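Local coordinates for protein putative thiosulfate sulfurtransferase YNJE (Escherichia coli, PDB 2WLR) that catalyses the transfer of sulfur from thiosulfate to cyanide, giving thiocyanate and sulfite, through a cysteine persulfide intermediate in the last of its three rhodanese domains, at residues I163-G168 / P247-T252; W148-A153 / I207-D212; P9-Q14 / L106-S111; Q16-K21 / D76-L81; H284-S289 / G317-H322. One frame throughout, in Å; residues are numbered along the deposited sequence.

Contact 1. Residues I163-G168 / P247-T252; sequences ISHIPG and PVERGT
A single antiparallel bridge at the protein surface joins His165, in the loop between helix 160-163 and strand 170-173, to Glu249, in the loop that follows helix 238-243. The pair is of the hydrogen-bonded kind: His165 N donates to Glu249 O at 2.9 Å, and Glu249 N returns a nearly straight bond to His165 O (170° at the hydrogen). The same Glu249 O lies over the centre of one face of the His165 imidazole, because the ring folds back between its own backbone N and carbonyl carbon (chi1 51°). In its plane the ring is held by ND1, which donates to Ile166 O; NE2 lies 3.5 Å from Gly251 O, at best a weak bond. The ring of Tyr161 stacks on this imidazole. The Glu249 side chain, extended beyond CG, runs along Pro167, and OE1 receives Gly168 N at 3.1 Å from above the carboxylate plane. Pro167 CD also rests against Pro247 O at 3.1 Å, and beyond the bridge Ser164 OG meets Val248 CB at 3.2 Å. Pro247 O is hydrogen-bonded to Trp241 NE1. The arrangement is a single hydrogen-bonded antiparallel bridge joining two surface loops of the second rhodanese domain.

Contact 2. Residues W148-A153 / I207-D212; sequences WKVIEA and ILYGRD
Ile207 pairs with Val150 in the middle of a parallel sheet, and both of its backbone polar groups are used: its N donates to Lys149 O at 2.8 Å, and its O accepts from Ile151 N. Its CD1 lies 4.2 Å from Val150 CG2, the two side chains crossing. Leu208 turns to the other face of the sheet, where CD2 settles beside Ile151 CB at 3.8 Å, the two side chains pointing the same way; helix 213-226 packs over this leucine. Tyr209 returns to the face of Val150 and Glu152. Its N binds Ile151 O and its O receives Ala153 N, continuing the parallel ladder. A chi1 of 75° keeps CG over the tyrosine's own main chain and swings the ring across the neighbouring strand, so that Glu152 CB sits over its face, 3.9 Å from the centroid, a CH-pi contact, while Val150 CG1 touches its edge. Tyr209 OH approaches Glu152 OE1 at 2.7 Å in a weak bond and is also hydrogen-bonded to Ile166 N. Beyond Gly210, Arg211 bends at chi2 and brings NH1 to Glu152 OE2 at 2.9 Å, a salt bridge on the syn side of the carboxylate and near the guanidinium plane. A water joins Glu152 OE2, Ala153 O and Arg211 N; a second links Ala153 O to Asp212 N. The buried Glu152 carboxylate is thus met by arginine and water, and weakly by the tyrosine hydroxyl, a setting that would be expected to stabilise its negative charge.

Contact 3. Residues P9-Q14 / L106-S111; sequences PLTLDQ and LSDALS
Leu10 O and Leu12 N carry the polar contacts with the turn that begins at Leu106. Ser107 N donates to Leu10 O at 2.8 Å. Leu12 N gives its hydrogen to Asp108 OD1 at 2.9 Å, on the syn side of the carboxylate though 27° out of its plane. Between these two bonds the methyl Leu106 CD1 pushes in against the backbone, 3.4 Å from Leu12 N, and Thr11 CG2 lies against Ser107 OG. What places the aspartate is its first torsion, chi1 67°, which turns the carboxylate onto the start of the helix. A water ties OD2 to Asp13 N, and Arg115 forms a salt bridge with the same oxygen. The helix start is also organised from within: Thr11 and Gln14 form a capping box, Thr11 N donating to Gln14 OE1 at 2.9 Å and Gln14 N to Thr11 OG1. Behind Asp108, its carbonyl takes both Ser111 N and Ser111 OG within a type II turn. The contact therefore sets the first turn of helix 12-17 against the loop leaving strand 103-105, while Leu106 packs on Ala80 and Tyr82 of the adjacent strand 79-82.

Contact 4. Residues Q16-K21 / D76-L81; sequences QQQNGK and DAPVAL
Gly20 CA lies 3.2 Å from Pro78 O, so the chains approach closely where the residue has no side chain. The approach comes just after helix 12-17 ends in a Schellman motif. Asn19, with positive phi, is its C-prime residue, and Gly20 N reaches back to Leu15 O while Asn19 N binds Gln16 O at 3.1 Å. The chain is thereby turned out of the helix and into strand 21-24. Lys21 then pairs with Val79 in parallel fashion. Its N donates to Pro78 O at 3.0 Å, and its O accepts from Ala80 N at 2.9 Å; Val79 CA adds a CA-H...O contact to Lys21 O. Beside this bridge the Pro78 ring lies against the helix exit through CG. Pro78 CG sits 3.8 Å from Gln18 O and 4.1 Å from Gln18 CB, and Ala77 CB brushes Asn19 O more loosely. Leu15, on the helix, packs against Pro78 and Ala80. The aliphatic part of Lys21, extended through chi3, lies on the same face of the sheet as Val79, where both meet Leu73, and its NZ is hydrogen-bonded to Asn72 O. Across the two segments themselves the chemistry is almost wholly that of the backbone: two backbone N-H...O hydrogen bonds fix the register, and the side chains add only light contact, chiefly of Pro78 with Gln18, without any charged pair between them.

Contact 5. Residues H284-S289 / G317-H322; sequences HRQDAS and GARWGH
His284 opens the approach to strand 288-292 of the third rhodanese domain's parallel sheet, and its imidazole NE2 comes within 3.9 Å of Gly317 CA. A water bridges the same two residues through the backbone, accepting from His284 N and donating to Gly317 O at 2.7 Å. Next, Arg285 offers its carbonyl to the end of Arg319, whose chain is stretched from CG to NE, reaching over from edge strand 319-320. Both terminal nitrogens grip this one oxygen, Arg285 O, NH2 at 2.9 Å and NH1 at 3.0 Å, with bent bonds. The side chain of Arg285 turns elsewhere, pairing side-on with the Asp287 carboxylate while Ala288 CB lies over the guanidinium face. Gln286, bent at chi2, lies near the edge of the Arg319 guanidinium, its NE2 3.6 Å from Arg319 NH2 without a hydrogen bond, the amide and guanidinium planes standing 61° apart; its OE1 is bound by Asn354. At the start of the strand, Ser289 sets OG beside its own backbone N, where it is also hydrogen-bonded to Gln359 OE1. Strand pairing itself is carried further along, by the backbone of Arg319 with Leu290 and Ser292. At the serine, Arg319 NH1 donates to Ser289 OG at 2.8 Å, with the oxygen lying only 7° out of the guanidinium plane.

Overall arrangement
From the N terminus, contact 3 closes the longest loop, bringing the start of helix 12-17 to the chain just beyond strand 103-105; contact 4 lies within that loop, joining the end of the same helix to strand 79-82. The two touch, with Leu106 N bonded to Leu81 O, and between them tie both ends of helix 12-17 to the first sheet and the loop leaving it. In the second domain contacts 1 and 2 cross along the chain: 148-153 pairs with 207-212, while 163-168 reaches on to 247-252. They meet where Tyr209 OH bonds Ile166 N, linking sheet to surface loops. Contact 5 follows in series, closing a short loop in the third domain, its centre about 31 Å from that of contact 2.

Contact 1. Residues I163-G168 / P247-T252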
# COMPACT_ATOMS: atom_id res chain seq x y z
N ILE A 163 10.09 -5.31 -22.72
CA ILE A 163 9.41 -6.51 -23.17
C ILE A 163 7.88 -6.31 -23.11
O ILE A 163 7.17 -6.63 -24.05
CB ILE A 163 9.83 -7.72 -22.34
CG1 ILE A 163 11.35 -7.95 -22.39
CG2 ILE A 163 9.06 -8.98 -22.80
CD1 ILE A 163 11.88 -8.24 -23.77
N SER A 164 7.39 -5.82 -21.98
CA SER A 164 5.97 -5.55 -21.79
C SER A 164 5.79 -4.45 -20.74
O SER A 164 6.46 -4.45 -19.72
CB SER A 164 5.25 -6.81 -21.29
OG SER A 164 3.87 -6.69 -21.51
N HIS A 165 4.90 -3.51 -21.02
CA HIS A 165 4.47 -2.48 -20.08
C HIS A 165 3.02 -2.09 -20.32
O HIS A 165 2.39 -2.51 -21.32
CB HIS A 165 5.38 -1.24 -20.09
CG HIS A 165 5.64 -0.66 -21.44
ND1 HIS A 165 4.83 0.27 -22.05
CD2 HIS A 165 6.71 -0.81 -22.26
CE1 HIS A 165 5.34 0.59 -23.23
NE2 HIS A 165 6.49 -0.04 -23.37
N ILE A 166 2.49 -1.30 -19.41
CA ILE A 166 1.10 -0.85 -19.52
C ILE A 166 1.01 0.13 -20.69
O ILE A 166 1.87 0.98 -20.84
CB ILE A 166 0.63 -0.25 -18.18
CG1 ILE A 166 0.55 -1.35 -17.15
CG2 ILE A 166 -0.72 0.48 -18.34
CD1 ILE A 166 0.15 -0.83 -15.77
N PRO A 167 -0.02 -0.01 -21.53
CA PRO A 167 -0.10 0.87 -22.70
C PRO A 167 -0.09 2.33 -22.31
O PRO A 167 -0.81 2.72 -21.39
CB PRO A 167 -1.42 0.48 -23.34
CG PRO A 167 -1.59 -0.97 -22.95
CD PRO A 167 -1.09 -1.03 -21.56
N GLY A 168 0.74 3.13 -22.98
CA GLY A 168 0.80 4.57 -22.73
C GLY A 168 1.66 4.94 -21.52
O GLY A 168 1.80 6.12 -21.20
N PRO A 247 -4.34 -5.47 -22.32
CA PRO A 247 -3.37 -5.22 -23.38
C PRO A 247 -2.05 -4.65 -22.86
O PRO A 247 -2.00 -4.03 -21.78
CB PRO A 247 -4.06 -4.20 -24.28
CG PRO A 247 -5.49 -4.26 -23.95
CD PRO A 247 -5.56 -4.67 -22.52
N VAL A 248 -0.99 -4.86 -23.63
CA VAL A 248 0.32 -4.37 -23.27
C VAL A 248 0.99 -3.73 -24.46
O VAL A 248 0.59 -3.96 -25.61
CB VAL A 248 1.21 -5.49 -22.71
CG1 VAL A 248 0.57 -6.11 -21.45
CG2 VAL A 248 1.51 -6.57 -23.77
N GLU A 249 2.00 -2.92 -24.18
CA GLU A 249 2.87 -2.36 -25.20
C GLU A 249 4.31 -2.77 -24.92
O GLU A 249 4.65 -3.22 -23.85
CB GLU A 249 2.71 -0.85 -25.30
CG GLU A 249 1.40 -0.45 -25.95
CD GLU A 249 1.14 1.05 -25.99
OE1 GLU A 249 1.98 1.82 -25.48
OE2 GLU A 249 0.07 1.48 -26.50
N ARG A 250 5.16 -2.60 -25.91
CA ARG A 250 6.56 -3.01 -25.79
C ARG A 250 7.46 -1.93 -26.36
O ARG A 250 7.00 -0.97 -26.97
CB ARG A 250 6.79 -4.35 -26.51
CG ARG A 250 6.76 -4.30 -28.02
CD ARG A 250 6.72 -5.71 -28.63
NE ARG A 250 8.01 -6.42 -28.57
CZ ARG A 250 8.41 -7.27 -27.61
NH1 ARG A 250 7.64 -7.57 -26.56
NH2 ARG A 250 9.62 -7.84 -27.70
N GLY A 251 8.75 -2.11 -26.14
CA GLY A 251 9.76 -1.22 -26.68
C GLY A 251 10.17 -0.06 -25.80
O GLY A 251 9.73 0.11 -24.65
N THR A 252 11.06 0.76 -26.36
CA THR A 252 11.63 1.90 -25.66
C THR A 252 10.55 2.92 -25.26
O THR A 252 9.53 3.05 -25.94
CB THR A 252 12.68 2.60 -26.56
OG1 THR A 252 12.03 3.04 -27.75
CG2 THR A 252 13.80 1.66 -26.91

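Contact 2. Residues W148-A153 / I207-D212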
# COMPACT_ATOMS: atom_id res chain seq x y z
N TRP A 148 -3.19 13.54 -17.12
CA TRP A 148 -2.67 12.40 -16.37
C TRP A 148 -1.56 11.68 -17.12
O TRP A 148 -1.48 11.69 -18.36
CB TRP A 148 -3.82 11.44 -15.95
CG TRP A 148 -4.68 10.91 -17.09
CD1 TRP A 148 -5.85 11.44 -17.56
CD2 TRP A 148 -4.45 9.73 -17.85
NE1 TRP A 148 -6.33 10.69 -18.59
CE2 TRP A 148 -5.50 9.62 -18.79
CE3 TRP A 148 -3.45 8.76 -17.85
CZ2 TRP A 148 -5.57 8.59 -19.72
CZ3 TRP A 148 -3.52 7.74 -18.77
CH2 TRP A 148 -4.57 7.66 -19.70
N LYS A 149 -0.70 11.03 -16.35
CA LYS A 149 0.40 10.24 -16.83
C LYS A 149 0.38 8.91 -16.08
O LYS A 149 0.10 8.90 -14.86
CB LYS A 149 1.73 10.95 -16.54
CG LYS A 149 1.89 12.33 -17.12
CD LYS A 149 1.98 12.27 -18.63
CE LYS A 149 2.80 13.43 -19.24
NZ LYS A 149 1.92 14.49 -19.76
N VAL A 150 0.72 7.84 -16.77
CA VAL A 150 1.00 6.53 -16.18
C VAL A 150 2.48 6.24 -16.36
O VAL A 150 3.02 6.41 -17.45
CB VAL A 150 0.16 5.43 -16.81
CG1 VAL A 150 0.51 4.07 -16.18
CG2 VAL A 150 -1.32 5.74 -16.62
N ILE A 151 3.15 5.84 -15.30
CA ILE A 151 4.59 5.70 -15.30
C ILE A 151 5.00 4.46 -14.55
O ILE A 151 4.62 4.28 -13.37
CB ILE A 151 5.26 6.91 -14.63
CG1 ILE A 151 4.75 8.24 -15.23
CG2 ILE A 151 6.77 6.85 -14.81
CD1 ILE A 151 5.51 9.45 -14.81
N GLU A 152 5.82 3.63 -15.19
CA GLU A 152 6.47 2.48 -14.58
C GLU A 152 7.76 2.94 -13.93
O GLU A 152 8.55 3.67 -14.54
CB GLU A 152 6.83 1.38 -15.59
CG GLU A 152 7.45 0.18 -14.92
CD GLU A 152 7.52 -1.10 -15.76
OE1 GLU A 152 6.77 -1.28 -16.77
OE2 GLU A 152 8.31 -1.99 -15.34
N ALA A 153 7.98 2.55 -12.68
CA ALA A 153 9.21 2.88 -11.95
C ALA A 153 9.98 1.60 -11.64
O ALA A 153 9.40 0.60 -11.22
CB ALA A 153 8.86 3.64 -10.62
N ILE A 207 0.00 8.35 -12.11
CA ILE A 207 -0.27 6.99 -11.66
C ILE A 207 1.02 6.19 -11.87
O ILE A 207 1.43 5.95 -12.99
CB ILE A 207 -1.48 6.37 -12.38
CG1 ILE A 207 -2.71 7.29 -12.23
CG2 ILE A 207 -1.78 4.99 -11.85
CD1 ILE A 207 -3.39 7.53 -13.50
N LEU A 208 1.63 5.75 -10.79
CA LEU A 208 2.86 4.98 -10.81
C LEU A 208 2.60 3.51 -10.56
O LEU A 208 1.72 3.13 -9.76
CB LEU A 208 3.84 5.52 -9.76
CG LEU A 208 4.51 6.84 -10.14
CD1 LEU A 208 4.72 7.75 -8.95
CD2 LEU A 208 5.82 6.55 -10.91
N TYR A 209 3.39 2.68 -11.21
CA TYR A 209 3.39 1.25 -10.91
C TYR A 209 4.77 0.72 -11.04
O TYR A 209 5.62 1.31 -11.67
CB TYR A 209 2.43 0.44 -11.80
CG TYR A 209 2.91 0.22 -13.24
CD1 TYR A 209 2.74 1.19 -14.22
CD2 TYR A 209 3.55 -0.96 -13.59
CE1 TYR A 209 3.20 0.96 -15.52
CE2 TYR A 209 4.00 -1.17 -14.88
CZ TYR A 209 3.82 -0.22 -15.82
OH TYR A 209 4.28 -0.43 -17.11
N GLY A 210 4.99 -0.41 -10.41
CA GLY A 210 6.29 -1.08 -10.52
C GLY A 210 6.10 -2.56 -10.60
O GLY A 210 5.06 -3.08 -10.27
N ARG A 211 7.13 -3.27 -11.04
CA ARG A 211 7.15 -4.70 -10.85
C ARG A 211 7.18 -4.97 -9.34
O ARG A 211 6.61 -5.94 -8.88
CB ARG A 211 8.36 -5.36 -11.54
CG ARG A 211 8.01 -6.12 -12.86
CD ARG A 211 7.82 -5.22 -14.07
NE ARG A 211 7.49 -6.03 -15.24
CZ ARG A 211 7.21 -5.58 -16.47
NH1 ARG A 211 7.21 -4.29 -16.75
NH2 ARG A 211 6.92 -6.48 -17.39
N ASP A 212 7.80 -4.07 -8.58
CA ASP A 212 7.69 -4.07 -7.12
C ASP A 212 7.03 -2.75 -6.73
O ASP A 212 7.44 -1.68 -7.19
CB ASP A 212 9.07 -4.14 -6.46
CG ASP A 212 9.86 -5.37 -6.87
OD1 ASP A 212 9.31 -6.50 -6.87
OD2 ASP A 212 11.05 -5.19 -7.17
O HOH W 1 8.93 -1.93 -12.78
O HOH W 2 9.65 -1.85 -9.94

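Contact 3. Residues P9-Q14 / L106-S111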
# COMPACT_ATOMS: atom_id res chain seq x y z
N PRO A 9 -29.93 -17.37 6.27
CA PRO A 9 -29.45 -16.01 5.95
C PRO A 9 -29.65 -15.03 7.10
O PRO A 9 -30.58 -15.17 7.89
CB PRO A 9 -30.30 -15.59 4.76
CG PRO A 9 -30.96 -16.85 4.24
CD PRO A 9 -30.99 -17.82 5.36
N LEU A 10 -28.75 -14.06 7.20
CA LEU A 10 -28.78 -13.07 8.28
C LEU A 10 -28.69 -11.68 7.69
O LEU A 10 -27.92 -11.47 6.74
CB LEU A 10 -27.57 -13.27 9.21
CG LEU A 10 -27.52 -14.52 10.10
CD1 LEU A 10 -26.12 -14.70 10.66
CD2 LEU A 10 -28.54 -14.47 11.22
N THR A 11 -29.47 -10.74 8.21
CA THR A 11 -29.25 -9.34 7.88
C THR A 11 -28.09 -8.83 8.71
O THR A 11 -27.67 -9.49 9.68
CB THR A 11 -30.47 -8.49 8.19
OG1 THR A 11 -30.72 -8.54 9.61
CG2 THR A 11 -31.67 -8.96 7.39
N LEU A 12 -27.56 -7.66 8.35
CA LEU A 12 -26.49 -7.08 9.12
C LEU A 12 -26.92 -6.88 10.57
O LEU A 12 -26.14 -7.12 11.47
CB LEU A 12 -25.99 -5.76 8.53
CG LEU A 12 -24.71 -5.17 9.15
CD1 LEU A 12 -23.54 -6.11 8.96
CD2 LEU A 12 -24.44 -3.77 8.60
N ASP A 13 -28.12 -6.37 10.81
CA ASP A 13 -28.56 -6.16 12.19
C ASP A 13 -28.60 -7.46 12.97
O ASP A 13 -28.23 -7.50 14.14
CB ASP A 13 -29.94 -5.51 12.27
CG ASP A 13 -30.37 -5.24 13.71
OD1 ASP A 13 -29.81 -4.29 14.31
OD2 ASP A 13 -31.23 -5.99 14.24
N GLN A 14 -29.11 -8.52 12.35
CA GLN A 14 -29.13 -9.83 12.97
C GLN A 14 -27.73 -10.33 13.27
O GLN A 14 -27.44 -10.85 14.35
CB GLN A 14 -29.87 -10.83 12.09
CG GLN A 14 -31.35 -10.59 12.05
CD GLN A 14 -32.04 -11.55 11.09
OE1 GLN A 14 -31.62 -11.72 9.95
NE2 GLN A 14 -33.11 -12.19 11.56
N LEU A 106 -25.01 -12.89 3.91
CA LEU A 106 -25.46 -11.62 4.47
C LEU A 106 -26.54 -11.11 3.53
O LEU A 106 -26.23 -10.66 2.41
CB LEU A 106 -24.29 -10.64 4.64
CG LEU A 106 -24.65 -9.30 5.28
CD1 LEU A 106 -25.15 -9.46 6.67
CD2 LEU A 106 -23.41 -8.39 5.26
N SER A 107 -27.80 -11.25 3.94
CA SER A 107 -28.92 -11.13 3.01
C SER A 107 -29.10 -9.74 2.45
O SER A 107 -29.43 -9.60 1.27
CB SER A 107 -30.25 -11.59 3.62
OG SER A 107 -30.51 -10.94 4.83
N ASP A 108 -28.81 -8.73 3.26
CA ASP A 108 -28.99 -7.33 2.86
C ASP A 108 -27.68 -6.64 2.48
O ASP A 108 -27.62 -5.43 2.40
CB ASP A 108 -29.79 -6.52 3.92
CG ASP A 108 -29.06 -6.33 5.24
OD1 ASP A 108 -28.09 -7.08 5.52
OD2 ASP A 108 -29.43 -5.41 6.01
N ALA A 109 -26.63 -7.43 2.22
CA ALA A 109 -25.32 -6.87 1.88
C ALA A 109 -25.36 -5.91 0.71
O ALA A 109 -25.91 -6.24 -0.32
CB ALA A 109 -24.34 -7.98 1.57
N LEU A 110 -24.74 -4.75 0.89
CA LEU A 110 -24.61 -3.70 -0.13
C LEU A 110 -25.94 -3.03 -0.52
O LEU A 110 -25.95 -2.21 -1.43
CB LEU A 110 -23.87 -4.21 -1.36
CG LEU A 110 -22.57 -4.97 -1.08
CD1 LEU A 110 -22.00 -5.55 -2.37
CD2 LEU A 110 -21.55 -4.08 -0.44
N SER A 111 -27.03 -3.34 0.17
CA SER A 111 -28.33 -2.74 -0.17
C SER A 111 -28.56 -1.35 0.41
O SER A 111 -29.53 -0.69 0.06
CB SER A 111 -29.46 -3.64 0.28
OG SER A 111 -29.50 -3.72 1.69
O HOH W 3 -29.74 -5.07 8.74

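Contact 4. Residues Q16-K21 / D76-L81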
# COMPACT_ATOMS: atom_id res chain seq x y z
N GLN A 16 -25.06 -8.56 13.81
CA GLN A 16 -24.51 -7.79 14.91
C GLN A 16 -25.07 -8.24 16.26
O GLN A 16 -24.34 -8.33 17.24
CB GLN A 16 -24.77 -6.29 14.70
CG GLN A 16 -23.89 -5.68 13.60
CD GLN A 16 -24.36 -4.29 13.17
OE1 GLN A 16 -25.44 -3.84 13.58
NE2 GLN A 16 -23.55 -3.59 12.35
N GLN A 17 -26.37 -8.49 16.29
CA GLN A 17 -27.04 -8.86 17.55
C GLN A 17 -26.63 -10.28 17.99
O GLN A 17 -26.76 -10.63 19.16
CB GLN A 17 -28.56 -8.70 17.43
CG GLN A 17 -29.02 -7.22 17.28
CD GLN A 17 -28.62 -6.33 18.44
OE1 GLN A 17 -28.83 -6.68 19.60
NE2 GLN A 17 -28.04 -5.16 18.13
N GLN A 18 -26.06 -11.05 17.07
CA GLN A 18 -25.56 -12.40 17.31
C GLN A 18 -24.04 -12.48 17.38
O GLN A 18 -23.47 -13.57 17.42
CB GLN A 18 -26.10 -13.34 16.23
CG GLN A 18 -27.62 -13.45 16.28
CD GLN A 18 -28.26 -14.24 15.15
OE1 GLN A 18 -27.80 -15.33 14.79
NE2 GLN A 18 -29.37 -13.73 14.65
N ASN A 19 -23.39 -11.32 17.42
CA ASN A 19 -21.94 -11.23 17.57
C ASN A 19 -21.19 -11.98 16.48
O ASN A 19 -20.20 -12.67 16.72
CB ASN A 19 -21.52 -11.71 18.97
CG ASN A 19 -20.10 -11.30 19.35
OD1 ASN A 19 -19.59 -10.28 18.87
ND2 ASN A 19 -19.46 -12.08 20.21
N GLY A 20 -21.67 -11.81 15.26
CA GLY A 20 -21.09 -12.45 14.08
C GLY A 20 -20.15 -11.53 13.35
O GLY A 20 -19.94 -10.38 13.73
N LYS A 21 -19.56 -12.06 12.27
CA LYS A 21 -18.65 -11.32 11.43
C LYS A 21 -19.06 -11.46 9.96
O LYS A 21 -19.48 -12.52 9.52
CB LYS A 21 -17.22 -11.83 11.61
CG LYS A 21 -16.62 -11.46 12.98
CD LYS A 21 -15.21 -12.00 13.18
CE LYS A 21 -14.73 -11.72 14.60
NZ LYS A 21 -15.48 -12.54 15.60
N ASP A 76 -17.52 -21.43 16.04
CA ASP A 76 -18.97 -21.57 15.93
C ASP A 76 -19.73 -20.26 15.88
O ASP A 76 -20.94 -20.29 15.86
CB ASP A 76 -19.52 -22.40 17.11
CG ASP A 76 -18.92 -23.80 17.19
OD1 ASP A 76 -18.49 -24.34 16.15
OD2 ASP A 76 -18.89 -24.36 18.30
N ALA A 77 -19.03 -19.13 15.83
CA ALA A 77 -19.71 -17.83 15.70
C ALA A 77 -20.24 -17.66 14.27
O ALA A 77 -19.59 -18.13 13.34
CB ALA A 77 -18.76 -16.71 16.05
N PRO A 78 -21.40 -17.00 14.09
CA PRO A 78 -21.91 -16.76 12.72
C PRO A 78 -20.92 -15.98 11.84
O PRO A 78 -20.33 -15.01 12.28
CB PRO A 78 -23.19 -15.94 12.92
CG PRO A 78 -23.42 -15.87 14.42
CD PRO A 78 -22.23 -16.36 15.13
N VAL A 79 -20.72 -16.45 10.62
CA VAL A 79 -20.07 -15.62 9.59
C VAL A 79 -21.04 -15.47 8.44
O VAL A 79 -21.73 -16.41 8.08
CB VAL A 79 -18.66 -16.14 9.15
CG1 VAL A 79 -17.80 -16.33 10.39
CG2 VAL A 79 -18.75 -17.42 8.34
N ALA A 80 -21.17 -14.25 7.92
CA ALA A 80 -22.10 -13.98 6.82
C ALA A 80 -21.31 -13.45 5.64
O ALA A 80 -20.63 -12.42 5.75
CB ALA A 80 -23.13 -12.98 7.23
N LEU A 81 -21.37 -14.17 4.53
CA LEU A 81 -20.62 -13.86 3.32
C LEU A 81 -21.42 -13.00 2.37
O LEU A 81 -22.65 -13.07 2.32
CB LEU A 81 -20.25 -15.14 2.57
CG LEU A 81 -19.60 -16.27 3.37
CD1 LEU A 81 -19.15 -17.38 2.46
CD2 LEU A 81 -18.47 -15.80 4.21

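Contact 5. Residues H284-S289 / G317-H322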
# COMPACT_ATOMS: atom_id res chain seq x y z
N HIS A 284 10.88 8.52 21.81
CA HIS A 284 10.52 8.53 23.23
C HIS A 284 9.30 9.38 23.52
O HIS A 284 9.26 10.12 24.51
CB HIS A 284 11.74 8.94 24.06
CG HIS A 284 12.96 8.17 23.68
ND1 HIS A 284 14.07 8.75 23.12
CD2 HIS A 284 13.21 6.84 23.70
CE1 HIS A 284 14.97 7.82 22.85
NE2 HIS A 284 14.47 6.65 23.19
N ARG A 285 8.28 9.25 22.67
CA ARG A 285 7.06 10.03 22.81
C ARG A 285 5.84 9.15 22.63
O ARG A 285 5.92 8.11 21.96
CB ARG A 285 7.01 11.13 21.77
CG ARG A 285 8.02 12.26 22.02
CD ARG A 285 8.19 13.19 20.82
NE ARG A 285 6.97 13.93 20.53
CZ ARG A 285 6.82 14.73 19.48
NH1 ARG A 285 7.83 14.90 18.64
NH2 ARG A 285 5.67 15.35 19.26
N GLN A 286 4.73 9.60 23.18
CA GLN A 286 3.45 8.94 22.97
C GLN A 286 2.64 9.60 21.85
O GLN A 286 1.72 8.99 21.28
CB GLN A 286 2.66 8.90 24.28
CG GLN A 286 3.39 8.15 25.39
CD GLN A 286 3.63 6.68 25.05
OE1 GLN A 286 2.72 5.98 24.57
NE2 GLN A 286 4.85 6.20 25.29
N ASP A 287 2.97 10.85 21.53
CA ASP A 287 2.30 11.59 20.46
C ASP A 287 3.07 11.57 19.12
O ASP A 287 2.71 12.30 18.18
CB ASP A 287 1.99 13.04 20.90
CG ASP A 287 3.23 13.89 21.10
OD1 ASP A 287 4.30 13.33 21.39
OD2 ASP A 287 3.14 15.13 20.99
N ALA A 288 4.10 10.73 19.05
CA ALA A 288 4.88 10.56 17.83
C ALA A 288 5.53 9.20 17.83
O ALA A 288 5.82 8.63 18.88
CB ALA A 288 5.95 11.68 17.72
N SER A 289 5.75 8.66 16.63
CA SER A 289 6.47 7.42 16.43
C SER A 289 7.42 7.53 15.27
O SER A 289 7.03 8.05 14.22
CB SER A 289 5.50 6.28 16.12
OG SER A 289 4.75 5.90 17.28
N GLY A 317 14.79 3.39 20.22
CA GLY A 317 13.51 4.01 20.44
C GLY A 317 12.55 3.86 19.27
O GLY A 317 11.39 4.23 19.41
N ALA A 318 13.02 3.35 18.13
CA ALA A 318 12.15 3.16 16.97
C ALA A 318 11.20 2.01 17.23
O ALA A 318 11.58 1.01 17.86
CB ALA A 318 12.99 2.91 15.70
N ARG A 319 9.98 2.16 16.76
CA ARG A 319 8.95 1.15 16.92
C ARG A 319 8.87 0.32 15.66
O ARG A 319 8.94 0.87 14.56
CB ARG A 319 7.63 1.81 17.25
CG ARG A 319 7.66 2.48 18.63
CD ARG A 319 6.56 3.46 18.86
NE ARG A 319 6.55 3.85 20.28
CZ ARG A 319 6.06 4.99 20.76
NH1 ARG A 319 5.50 5.90 19.98
NH2 ARG A 319 6.13 5.22 22.07
N TRP A 320 8.69 -0.98 15.76
CA TRP A 320 8.66 -1.84 14.59
C TRP A 320 7.34 -1.71 13.88
O TRP A 320 6.30 -1.84 14.49
CB TRP A 320 8.82 -3.31 14.95
CG TRP A 320 9.11 -4.20 13.74
CD1 TRP A 320 10.00 -3.95 12.73
CD2 TRP A 320 8.55 -5.48 13.45
NE1 TRP A 320 10.01 -4.97 11.84
CE2 TRP A 320 9.14 -5.94 12.26
CE3 TRP A 320 7.61 -6.29 14.10
CZ2 TRP A 320 8.81 -7.16 11.69
CZ3 TRP A 320 7.28 -7.49 13.52
CH2 TRP A 320 7.88 -7.92 12.33
N GLY A 321 7.39 -1.47 12.57
CA GLY A 321 6.17 -1.32 11.78
C GLY A 321 5.74 -2.55 10.99
O GLY A 321 4.80 -2.47 10.20
N HIS A 322 6.42 -3.67 11.19
CA HIS A 322 6.36 -4.80 10.28
C HIS A 322 6.96 -4.45 8.91
O HIS A 322 7.29 -3.30 8.63
CB HIS A 322 4.94 -5.39 10.18
CG HIS A 322 4.50 -6.07 11.44
ND1 HIS A 322 4.39 -7.44 11.55
CD2 HIS A 322 4.20 -5.57 12.65
CE1 HIS A 322 4.01 -7.75 12.78
NE2 HIS A 322 3.89 -6.64 13.47
O HOH W 4 10.51 5.74 21.49